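Local coordinates for protein 3-hexulose-6-phosphate isomerase (PDB 1JEO) that catalyses the isomerization between 3-hexulose 6-phosphate and fructose 6-phosphate, a step on the route to ribose 5-phosphate, and forms a homotetramer, at residues D31-R36 with L85-S90; M60-L65 with A159-R164. All coordinates share one frame; numbering follows the deposited sequence.

Contact 1: D31-R36 with L85-S90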
ATOM      1  N   ASP A  31      11.497  -5.131   1.798  1.00 23.50           N
ATOM      2  CA  ASP A  31      11.744  -6.130   2.845  1.00 23.40           C
ATOM      3  C   ASP A  31      11.157  -5.689   4.179  1.00 23.04           C
ATOM      4  O   ASP A  31      10.574  -6.500   4.899  1.00 23.22           O
ATOM      5  CB  ASP A  31      13.246  -6.408   3.016  1.00 34.96           C
ATOM      6  CG  ASP A  31      13.831  -7.257   1.889  1.00 35.68           C
ATOM      7  OD1 ASP A  31      13.070  -7.886   1.127  1.00 36.03           O
ATOM      8  OD2 ASP A  31      15.074  -7.294   1.767  1.00 36.42           O
ATOM      9  N   SER A  32      11.265  -4.390   4.462  1.00 21.43           N
ATOM     10  CA  SER A  32      10.742  -3.797   5.694  1.00 20.71           C
ATOM     11  C   SER A  32       9.212  -3.812   5.697  1.00 20.46           C
ATOM     12  O   SER A  32       8.609  -4.142   6.714  1.00 19.95           O
ATOM     13  CB  SER A  32      11.268  -2.371   5.878  1.00 29.41           C
ATOM     14  OG  SER A  32      10.904  -1.846   7.140  1.00 29.87           O
ATOM     15  N   LEU A  33       8.602  -3.530   4.540  1.00 19.56           N
ATOM     16  CA  LEU A  33       7.137  -3.530   4.388  1.00 19.48           C
ATOM     17  C   LEU A  33       6.573  -4.928   4.669  1.00 19.42           C
ATOM     18  O   LEU A  33       5.637  -5.068   5.454  1.00 19.25           O
ATOM     19  CB  LEU A  33       6.727  -3.055   2.975  1.00 20.48           C
ATOM     20  CG  LEU A  33       5.277  -3.178   2.446  1.00 20.31           C
ATOM     21  CD1 LEU A  33       4.284  -2.399   3.285  1.00 20.12           C
ATOM     22  CD2 LEU A  33       5.214  -2.698   1.009  1.00 20.14           C
ATOM     23  N   ILE A  34       7.213  -5.945   4.087  1.00 20.41           N
ATOM     24  CA  ILE A  34       6.828  -7.351   4.238  1.00 20.46           C
ATOM     25  C   ILE A  34       7.036  -7.854   5.675  1.00 20.25           C
ATOM     26  O   ILE A  34       6.173  -8.549   6.215  1.00 20.35           O
ATOM     27  CB  ILE A  34       7.590  -8.239   3.198  1.00 22.90           C
ATOM     28  CG1 ILE A  34       7.126  -7.870   1.783  1.00 23.05           C
ATOM     29  CG2 ILE A  34       7.367  -9.737   3.453  1.00 23.04           C
ATOM     30  CD1 ILE A  34       7.987  -8.425   0.688  1.00 22.85           C
ATOM     31  N   ASP A  35       8.145  -7.447   6.296  1.00 21.53           N
ATOM     32  CA  ASP A  35       8.482  -7.835   7.670  1.00 21.72           C
ATOM     33  C   ASP A  35       7.448  -7.294   8.668  1.00 21.32           C
ATOM     34  O   ASP A  35       6.987  -8.028   9.548  1.00 21.21           O
ATOM     35  CB  ASP A  35       9.892  -7.344   8.029  1.00 52.60           C
ATOM     36  CG  ASP A  35      10.458  -8.018   9.269  1.00 54.02           C
ATOM     37  OD1 ASP A  35      10.368  -9.260   9.378  1.00 54.94           O
ATOM     38  OD2 ASP A  35      11.001  -7.300  10.135  1.00 55.16           O
ATOM     39  N   ARG A  36       7.039  -6.038   8.463  1.00 18.01           N
ATOM     40  CA  ARG A  36       6.040  -5.365   9.303  1.00 17.54           C
ATOM     41  C   ARG A  36       4.645  -5.968   9.144  1.00 17.27           C
ATOM     42  O   ARG A  36       3.890  -6.025  10.113  1.00 17.25           O
ATOM     43  CB  ARG A  36       5.997  -3.869   8.994  1.00 26.83           C
ATOM     44  CG  ARG A  36       7.221  -3.117   9.459  1.00 27.21           C
ATOM     45  CD  ARG A  36       7.208  -1.703   8.922  1.00 27.77           C
ATOM     46  NE  ARG A  36       8.500  -1.040   9.078  1.00 28.34           N
ATOM     47  CZ  ARG A  36       8.773  -0.118   9.999  1.00 28.54           C
ATOM     48  NH1 ARG A  36       7.850   0.271  10.867  1.00 28.89           N
ATOM     49  NH2 ARG A  36       9.983   0.416  10.048  1.00 29.00           N
ATOM     50  N   LEU A  85      -0.466  -2.282  12.435  1.00 20.35           N
ATOM     51  CA  LEU A  85       0.214  -1.574  11.356  1.00 18.60           C
ATOM     52  C   LEU A  85      -0.772  -0.766  10.509  1.00 16.87           C
ATOM     53  O   LEU A  85      -1.859  -1.243  10.198  1.00 16.47           O
ATOM     54  CB  LEU A  85       0.947  -2.586  10.460  1.00 14.49           C
ATOM     55  CG  LEU A  85       1.588  -2.131   9.145  1.00 14.50           C
ATOM     56  CD1 LEU A  85       2.771  -1.220   9.398  1.00 14.84           C
ATOM     57  CD2 LEU A  85       2.003  -3.335   8.351  1.00 14.77           C
ATOM     58  N   LEU A  86      -0.385   0.460  10.168  1.00 17.50           N
ATOM     59  CA  LEU A  86      -1.197   1.328   9.319  1.00 16.56           C
ATOM     60  C   LEU A  86      -0.421   1.656   8.043  1.00 16.57           C
ATOM     61  O   LEU A  86       0.743   2.065   8.096  1.00 16.95           O
ATOM     62  CB  LEU A  86      -1.588   2.629  10.040  1.00 15.73           C
ATOM     63  CG  LEU A  86      -2.370   3.679   9.234  1.00 14.52           C
ATOM     64  CD1 LEU A  86      -3.788   3.214   8.902  1.00 13.57           C
ATOM     65  CD2 LEU A  86      -2.413   4.987   9.989  1.00 13.93           C
ATOM     66  N   ILE A  87      -1.062   1.427   6.901  1.00 13.84           N
ATOM     67  CA  ILE A  87      -0.468   1.716   5.598  1.00 14.42           C
ATOM     68  C   ILE A  87      -1.333   2.804   4.950  1.00 14.54           C
ATOM     69  O   ILE A  87      -2.549   2.643   4.797  1.00 14.63           O
ATOM     70  CB  ILE A  87      -0.376   0.440   4.697  1.00 21.51           C
ATOM     71  CG1 ILE A  87       0.570  -0.591   5.334  1.00 21.60           C
ATOM     72  CG2 ILE A  87       0.116   0.799   3.282  1.00 21.28           C
ATOM     73  CD1 ILE A  87       0.536  -1.981   4.720  1.00 23.04           C
ATOM     74  N   LEU A  88      -0.695   3.925   4.622  1.00 13.77           N
ATOM     75  CA  LEU A  88      -1.366   5.065   4.001  1.00 14.31           C
ATOM     76  C   LEU A  88      -0.930   5.230   2.559  1.00 14.85           C
ATOM     77  O   LEU A  88       0.252   5.111   2.244  1.00 14.61           O
ATOM     78  CB  LEU A  88      -1.092   6.351   4.792  1.00 16.43           C
ATOM     79  CG  LEU A  88      -1.610   6.367   6.240  1.00 16.05           C
ATOM     80  CD1 LEU A  88      -1.077   7.549   6.993  1.00 15.63           C
ATOM     81  CD2 LEU A  88      -3.135   6.355   6.278  1.00 15.76           C
ATOM     82  N   ILE A  89      -1.910   5.409   1.673  1.00 14.80           N
ATOM     83  CA  ILE A  89      -1.660   5.585   0.242  1.00 15.24           C
ATOM     84  C   ILE A  89      -2.212   6.949  -0.151  1.00 15.50           C
ATOM     85  O   ILE A  89      -3.413   7.200  -0.023  1.00 15.75           O
ATOM     86  CB  ILE A  89      -2.321   4.437  -0.603  1.00 20.57           C
ATOM     87  CG1 ILE A  89      -1.746   3.081  -0.173  1.00 21.13           C
ATOM     88  CG2 ILE A  89      -2.043   4.621  -2.112  1.00 20.12           C
ATOM     89  CD1 ILE A  89      -2.611   1.911  -0.495  1.00 21.95           C
ATOM     90  N   SER A  90      -1.317   7.834  -0.590  1.00 15.30           N
ATOM     91  CA  SER A  90      -1.683   9.189  -0.998  1.00 15.99           C
ATOM     92  C   SER A  90      -0.737   9.736  -2.063  1.00 16.46           C
ATOM     93  O   SER A  90       0.475   9.655  -1.912  1.00 16.68           O
ATOM     94  CB  SER A  90      -1.688  10.121   0.216  1.00 18.21           C
ATOM     95  OG  SER A  90      -2.033  11.444  -0.156  1.00 18.71           O
TER
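Leu85 meets the C-terminal end of segment 31-36 with both of its methyls. CD2 lies 3.7 Å from Arg36 O, and CD1 and CD2 both approach CB of Arg36, the latter at 4.1 Å. One turn back on the helix, CD1 of Leu33 touches CD1 of Ile87 at 4.0 Å. These side chains cross at about a right angle, methyl to methyl. Leu33 holds its CG anti to the backbone N (chi1 169°), which carries CD1 to the strand although CB does not point there. Of its side chain, Arg36 gives only CB to Leu85. The extended remainder leads away, and NE bonds Ser32 OG at 3.2 Å, almost straight and in the guanidinium plane. NH1 forms a salt bridge with Asp127. Further out, Ile113 of the neighbouring strand 112-115 touches Leu33, Arg36 and Leu85. Helix 24-39 is packed on the central strand 85-89 of the parallel sheet in the SIS domain. Beyond it, Ser90 begins the inferred substrate-binding run to Thr95. No hydrogen bond joins the segments, so the attachment rests on van der Waals packing, with one methyl against a carbonyl oxygen, while the charge of Arg36 is met to one side.

Contact 2: M60-L65 with A159-R164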
ATOM      1  N   MET A  60      -8.049  -6.355   0.525  1.00 12.95           N
ATOM      2  CA  MET A  60      -8.787  -7.575   0.197  1.00 14.59           C
ATOM      3  C   MET A  60      -7.818  -8.740  -0.034  1.00 14.96           C
ATOM      4  O   MET A  60      -8.023  -9.837   0.493  1.00 14.74           O
ATOM      5  CB  MET A  60      -9.640  -7.360  -1.058  1.00 18.41           C
ATOM      6  CG  MET A  60     -10.491  -8.559  -1.445  1.00 20.43           C
ATOM      7  SD  MET A  60     -11.410  -8.324  -2.949  1.00 23.15           S
ATOM      8  CE  MET A  60     -12.819  -7.439  -2.298  1.00 21.64           C
ATOM      9  N   ARG A  61      -6.737  -8.466  -0.764  1.00 18.30           N
ATOM     10  CA  ARG A  61      -5.738  -9.482  -1.073  1.00 19.20           C
ATOM     11  C   ARG A  61      -4.953  -9.973   0.161  1.00 19.31           C
ATOM     12  O   ARG A  61      -4.660 -11.165   0.261  1.00 19.27           O
ATOM     13  CB  ARG A  61      -4.831  -9.008  -2.215  1.00 18.09           C
ATOM     14  CG  ARG A  61      -4.201 -10.126  -3.040  1.00 19.84           C
ATOM     15  CD  ARG A  61      -5.174 -11.070  -3.737  1.00 21.38           C
ATOM     16  NE  ARG A  61      -5.351 -10.765  -5.156  1.00 23.15           N
ATOM     17  CZ  ARG A  61      -6.470 -10.989  -5.837  1.00 23.85           C
ATOM     18  NH1 ARG A  61      -7.528 -11.518  -5.237  1.00 24.47           N
ATOM     19  NH2 ARG A  61      -6.541 -10.672  -7.121  1.00 24.61           N
ATOM     20  N   LEU A  62      -4.711  -9.083   1.130  1.00 14.08           N
ATOM     21  CA  LEU A  62      -4.017  -9.443   2.377  1.00 14.12           C
ATOM     22  C   LEU A  62      -4.897 -10.371   3.208  1.00 14.20           C
ATOM     23  O   LEU A  62      -4.407 -11.300   3.862  1.00 14.01           O
ATOM     24  CB  LEU A  62      -3.672  -8.206   3.201  1.00 19.18           C
ATOM     25  CG  LEU A  62      -2.418  -7.408   2.853  1.00 19.40           C
ATOM     26  CD1 LEU A  62      -2.324  -6.233   3.804  1.00 19.68           C
ATOM     27  CD2 LEU A  62      -1.160  -8.281   2.954  1.00 19.20           C
ATOM     28  N   MET A  63      -6.206 -10.133   3.119  1.00 15.99           N
ATOM     29  CA  MET A  63      -7.218 -10.929   3.804  1.00 16.12           C
ATOM     30  C   MET A  63      -7.238 -12.328   3.170  1.00 15.45           C
ATOM     31  O   MET A  63      -7.297 -13.329   3.889  1.00 15.46           O
ATOM     32  CB  MET A  63      -8.581 -10.231   3.685  1.00 20.00           C
ATOM     33  CG  MET A  63      -9.771 -10.924   4.337  1.00 22.05           C
ATOM     34  SD  MET A  63     -10.553 -12.181   3.299  1.00 24.67           S
ATOM     35  CE  MET A  63     -10.404 -13.479   4.400  1.00 23.91           C
ATOM     36  N   HIS A  64      -7.135 -12.383   1.838  1.00 18.38           N
ATOM     37  CA  HIS A  64      -7.124 -13.639   1.075  1.00 18.15           C
ATOM     38  C   HIS A  64      -5.976 -14.563   1.484  1.00 18.53           C
ATOM     39  O   HIS A  64      -6.112 -15.786   1.437  1.00 18.94           O
ATOM     40  CB  HIS A  64      -7.019 -13.361  -0.429  1.00 17.38           C
ATOM     41  CG  HIS A  64      -8.258 -12.789  -1.041  1.00 16.56           C
ATOM     42  ND1 HIS A  64      -9.506 -12.918  -0.469  1.00 16.72           N
ATOM     43  CD2 HIS A  64      -8.443 -12.105  -2.195  1.00 16.46           C
ATOM     44  CE1 HIS A  64     -10.403 -12.340  -1.248  1.00 16.37           C
ATOM     45  NE2 HIS A  64      -9.785 -11.839  -2.302  1.00 16.19           N
ATOM     46  N   LEU A  65      -4.868 -13.959   1.918  1.00 21.23           N
ATOM     47  CA  LEU A  65      -3.681 -14.689   2.359  1.00 21.55           C
ATOM     48  C   LEU A  65      -3.708 -15.110   3.835  1.00 21.59           C
ATOM     49  O   LEU A  65      -2.790 -15.790   4.301  1.00 22.36           O
ATOM     50  CB  LEU A  65      -2.410 -13.886   2.057  1.00 23.24           C
ATOM     51  CG  LEU A  65      -2.084 -13.514   0.605  1.00 23.35           C
ATOM     52  CD1 LEU A  65      -0.702 -12.899   0.568  1.00 23.13           C
ATOM     53  CD2 LEU A  65      -2.147 -14.720  -0.315  1.00 23.45           C
ATOM     54  N   ALA A 159       2.736 -10.899  -4.269  1.00 16.16           N
ATOM     55  CA  ALA A 159       3.485 -11.945  -4.980  1.00 17.45           C
ATOM     56  C   ALA A 159       4.688 -12.394  -4.156  1.00 18.15           C
ATOM     57  O   ALA A 159       4.924 -13.593  -4.005  1.00 18.89           O
ATOM     58  CB  ALA A 159       3.943 -11.443  -6.347  1.00 14.15           C
ATOM     59  N   GLU A 160       5.386 -11.422  -3.564  1.00 16.69           N
ATOM     60  CA  GLU A 160       6.547 -11.699  -2.731  1.00 17.63           C
ATOM     61  C   GLU A 160       6.191 -12.325  -1.381  1.00 17.96           C
ATOM     62  O   GLU A 160       6.975 -13.116  -0.854  1.00 17.51           O
ATOM     63  CB  GLU A 160       7.402 -10.443  -2.531  1.00 26.67           C
ATOM     64  CG  GLU A 160       8.100  -9.932  -3.791  1.00 27.16           C
ATOM     65  CD  GLU A 160       9.053 -10.945  -4.412  1.00 27.75           C
ATOM     66  OE1 GLU A 160       9.958 -11.429  -3.704  1.00 27.80           O
ATOM     67  OE2 GLU A 160       8.889 -11.256  -5.613  1.00 27.72           O
ATOM     68  N   ILE A 161       5.012 -11.996  -0.837  1.00 17.76           N
ATOM     69  CA  ILE A 161       4.567 -12.571   0.445  1.00 18.72           C
ATOM     70  C   ILE A 161       4.230 -14.056   0.247  1.00 19.83           C
ATOM     71  O   ILE A 161       4.563 -14.885   1.095  1.00 20.06           O
ATOM     72  CB  ILE A 161       3.351 -11.796   1.075  1.00 16.89           C
ATOM     73  CG1 ILE A 161       3.788 -10.391   1.506  1.00 16.69           C
ATOM     74  CG2 ILE A 161       2.810 -12.533   2.318  1.00 16.62           C
ATOM     75  CD1 ILE A 161       2.643  -9.457   1.932  1.00 16.85           C
ATOM     76  N   MET A 162       3.630 -14.381  -0.901  1.00 23.98           N
ATOM     77  CA  MET A 162       3.262 -15.759  -1.245  1.00 25.47           C
ATOM     78  C   MET A 162       4.493 -16.649  -1.461  1.00 26.29           C
ATOM     79  O   MET A 162       4.479 -17.820  -1.086  1.00 25.97           O
ATOM     80  CB  MET A 162       2.380 -15.796  -2.495  1.00 23.99           C
ATOM     81  CG  MET A 162       0.987 -15.226  -2.319  1.00 24.22           C
ATOM     82  SD  MET A 162      -0.083 -15.513  -3.752  1.00 25.04           S
ATOM     83  CE  MET A 162       0.242 -14.190  -4.622  1.00 24.18           C
ATOM     84  N   LYS A 163       5.553 -16.068  -2.029  1.00 30.27           N
ATOM     85  CA  LYS A 163       6.826 -16.757  -2.292  1.00 31.75           C
ATOM     86  C   LYS A 163       7.576 -17.096  -1.004  1.00 32.75           C
ATOM     87  O   LYS A 163       8.102 -18.201  -0.861  1.00 32.91           O
ATOM     88  CB  LYS A 163       7.755 -15.881  -3.137  1.00 26.93           C
ATOM     89  CG  LYS A 163       7.392 -15.722  -4.584  1.00 26.98           C
ATOM     90  CD  LYS A 163       8.375 -14.776  -5.245  1.00 26.73           C
ATOM     91  CE  LYS A 163       8.084 -14.603  -6.707  1.00 26.89           C
ATOM     92  NZ  LYS A 163       8.953 -13.571  -7.331  1.00 26.80           N
ATOM     93  N   ARG A 164       7.620 -16.132  -0.084  1.00 25.94           N
ATOM     94  CA  ARG A 164       8.319 -16.281   1.197  1.00 27.20           C
ATOM     95  C   ARG A 164       7.628 -17.187   2.205  1.00 27.99           C
ATOM     96  O   ARG A 164       8.292 -17.822   3.027  1.00 28.06           O
ATOM     97  CB  ARG A 164       8.581 -14.908   1.822  1.00 49.38           C
ATOM     98  CG  ARG A 164       9.532 -14.050   1.011  1.00 49.89           C
ATOM     99  CD  ARG A 164       9.627 -12.644   1.561  1.00 50.14           C
ATOM    100  NE  ARG A 164      10.301 -11.753   0.621  1.00 50.38           N
ATOM    101  CZ  ARG A 164      10.999 -10.674   0.964  1.00 50.49           C
ATOM    102  NH1 ARG A 164      11.136 -10.334   2.241  1.00 50.62           N
ATOM    103  NH2 ARG A 164      11.538  -9.915   0.021  1.00 50.59           N
TER
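Leu65 points toward helix 144-164 and sets both methyls near CG of Met162, CD1 also reaching Ile161. CD2 rests on CG of Met162 at 3.8 Å and also comes near SD, at 4.1 Å. The leucine and methionine side chains cross at about a right angle. CD1 meets the CG2 branch of Ile161 at 3.9 Å, and here the leucine and isoleucine side chains meet at a slant. The other branch of Ile161 runs out through CG1, anti to the carbonyl carbon (chi1 -67°), and brings CD1 to Leu62 CD2 at 4.1 Å. Leu62 and Ile161 again stand roughly perpendicular, so Ile161 serves both leucines with separate methyls. This is helix-to-helix packing in the SIS domain, between the end of helix 49-64 and the last turns of helix 144-164. Ile158 continues it one turn earlier, touching both Leu62 and Leu65. An alanine in place of Leu65 would lack both methyls and would probably leave Met162 CG and Ile161 CG2 without their apolar partner, opening a gap between the helices. Phe67 touches Leu62 and Ile161, and Ile37 of helix 24-39 touches the same pair.

Overall arrangement
The centres of contact 1 and contact 2 lie 13 Å apart. Their segments alternate along the chain: 31-36, 60-65, 85-90, then 159-164. Contact 1 joins helix 24-39 to the sheet. Contact 2 joins helices 49-64 and 144-164, farther from the centre of the chain. Helix 24-39 links the two directly. Asp31 OD1 forms a salt bridge with Arg164 NH2 at 2.8 Å, and Ile34 packs on Glu160, Ile161 and Arg164. Ile37 touches Leu62 and Ile161. The three helices are in mutual contact, and helix 24-39 also reaches the central strand. Distant parts of the SIS sequence are brought together in one layered unit, with the inferred substrate-binding residues close to contact 1 and away from contact 2.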